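PDB 3OP7: aminotransferase class I and II from Streptococcus suis 89/1591, which is a PLP-dependent aminotransferase of the class I and II family, probably transferring amino groups between amino acids and 2-oxo acids. Local coordinates for residues E46-Y49 with K50-G54. Residues are numbered along the deposited sequence; the frame is centred on the assembly and turned at random.
Sequences EDFY and KKLQG
With CG of F48 and L52 both trans to the backbone N (chi1 171° in L52), the phenyl ring and the leucine branch gather on one flank of a single helix. Y49 joins them with chi1 near -66°, which sets its CG trans to the carbonyl carbon. L52 meets both rings, only lightly, through its methyl CD2. L52 CD2 lies 4.5 Å from F48 CE1, coming at that ring obliquely; L52 CD2 is equally far from Y49 CD1, where it lies at the ring edge near its plane. Y49 CD1 in turn lies in the plane of the F48 ring, at its edge, so the three side chains form one loose apolar patch.

The main link is the regular i to i+4 ladder of an alpha helix. L52 N reaches F48 O at 3.0 Å, the straightest of the four bonds at 169°. Q53 N reaches Y49 O at 2.8 Å with more bend. The K50 and K51 amides bond to E46 O and D47 O in the same way. Both lysine chains run extended and lead away, K51 touching helix 257-268; K50 NZ stays 6.2 Å from E46 OE2, too far for a salt bridge, though the opposite charges may attract weakly.

The polar end of Y49 belongs to the dimer interface: its OH bonds to Q53 OE1 of the second subunit, by the same pairing Q53 OE1 of this chain bonds to Y49 OH of the second subunit, and the two Y49 rings stack. Within its own chain, helix 45-53 lays F48, K51 and L52 against helix 257-268, and F48 meets F38 of helix 34-41 edge-to-face.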
loop_
_atom_site.group_PDB
_atom_site.type_symbol
_atom_site.label_atom_id
_atom_site.label_comp_id
_atom_site.label_asym_id
_atom_site.label_seq_id
_atom_site.Cartn_x
_atom_site.Cartn_y
_atom_site.Cartn_z
ATOM N N GLU A 46 2.245 -29.590 4.505
ATOM C CA GLU A 46 3.540 -29.888 3.888
ATOM C C GLU A 46 3.568 -29.565 2.392
ATOM O O GLU A 46 4.587 -29.085 1.883
ATOM C CB GLU A 46 3.912 -31.351 4.123
ATOM C CG GLU A 46 5.388 -31.664 4.029
ATOM C CD GLU A 46 5.672 -33.169 4.158
ATOM O OE1 GLU A 46 4.951 -33.872 4.911
ATOM O OE2 GLU A 46 6.616 -33.651 3.495
ATOM N N ASP A 47 2.480 -29.855 1.680
ATOM C CA ASP A 47 2.415 -29.530 0.248
ATOM C C ASP A 47 2.440 -28.012 0.059
ATOM O O ASP A 47 3.073 -27.500 -0.880
ATOM C CB ASP A 47 1.127 -30.041 -0.417
ATOM C CG ASP A 47 1.012 -31.579 -0.469
ATOM O OD1 ASP A 47 2.014 -32.319 -0.422
ATOM O OD2 ASP A 47 -0.151 -32.031 -0.559
ATOM N N PHE A 48 1.724 -27.294 0.926
ATOM C CA PHE A 48 1.668 -25.852 0.824
ATOM C C PHE A 48 3.064 -25.290 1.053
ATOM O O PHE A 48 3.512 -24.446 0.297
ATOM C CB PHE A 48 0.664 -25.241 1.802
ATOM C CG PHE A 48 0.595 -23.751 1.749
ATOM C CD1 PHE A 48 1.472 -22.973 2.499
ATOM C CD2 PHE A 48 -0.395 -23.111 1.023
ATOM C CE1 PHE A 48 1.392 -21.591 2.480
ATOM C CE2 PHE A 48 -0.483 -21.742 0.997
ATOM C CZ PHE A 48 0.429 -20.964 1.726
ATOM N N TYR A 49 3.753 -25.770 2.071
ATOM C CA TYR A 49 5.088 -25.248 2.389
ATOM C C TYR A 49 6.118 -25.602 1.325
ATOM O O TYR A 49 7.023 -24.820 1.069
ATOM C CB TYR A 49 5.564 -25.720 3.741
ATOM C CG TYR A 49 4.722 -25.163 4.888
ATOM C CD1 TYR A 49 4.444 -23.815 4.981
ATOM C CD2 TYR A 49 4.228 -26.005 5.884
ATOM C CE1 TYR A 49 3.638 -23.305 6.030
ATOM C CE2 TYR A 49 3.474 -25.516 6.916
ATOM C CZ TYR A 49 3.171 -24.202 6.994
ATOM O OH TYR A 49 2.428 -23.760 8.044
ATOM N N LYS A 50 5.978 -26.783 0.740
ATOM C CA LYS A 50 6.867 -27.193 -0.335
ATOM C C LYS A 50 6.737 -26.231 -1.511
ATOM O O LYS A 50 7.742 -25.805 -2.057
ATOM C CB LYS A 50 6.587 -28.637 -0.785
ATOM C CG LYS A 50 7.690 -29.199 -1.693
ATOM C CD LYS A 50 7.692 -30.755 -1.705
ATOM C CE LYS A 50 8.893 -31.367 -2.448
ATOM N NZ LYS A 50 9.043 -32.848 -2.159
ATOM N N LYS A 51 5.516 -25.896 -1.892
ATOM C CA LYS A 51 5.289 -24.983 -2.993
ATOM C C LYS A 51 5.856 -23.599 -2.629
ATOM O O LYS A 51 6.620 -23.007 -3.378
ATOM C CB LYS A 51 3.810 -24.875 -3.304
ATOM C CG LYS A 51 3.461 -23.885 -4.445
ATOM C CD LYS A 51 2.053 -24.182 -4.860
ATOM C CE LYS A 51 1.457 -23.146 -5.776
ATOM N NZ LYS A 51 -0.003 -23.525 -5.899
ATOM N N LEU A 52 5.497 -23.118 -1.440
ATOM C CA LEU A 52 5.952 -21.808 -0.981
ATOM C C LEU A 52 7.463 -21.704 -0.968
ATOM O O LEU A 52 8.006 -20.712 -1.440
ATOM C CB LEU A 52 5.426 -21.524 0.419
ATOM C CG LEU A 52 6.016 -20.272 1.082
ATOM C CD1 LEU A 52 5.567 -19.019 0.338
ATOM C CD2 LEU A 52 5.640 -20.229 2.607
ATOM N N GLN A 53 8.113 -22.703 -0.399
ATOM C CA GLN A 53 9.543 -22.670 -0.074
ATOM C C GLN A 53 10.443 -22.493 -1.303
ATOM O O GLN A 53 11.512 -21.899 -1.227
ATOM C CB GLN A 53 9.910 -23.963 0.648
ATOM C CG GLN A 53 11.347 -24.112 1.045
ATOM C CD GLN A 53 11.565 -25.101 2.196
ATOM O OE1 GLN A 53 10.723 -25.221 3.089
ATOM N NE2 GLN A 53 12.715 -25.807 2.170
ATOM N N GLY A 54 9.965 -23.002 -2.426
ATOM C CA GLY A 54 10.682 -22.906 -3.683
ATOM C C GLY A 54 10.244 -21.810 -4.621
ATOM O O GLY A 54 10.789 -21.717 -5.747
#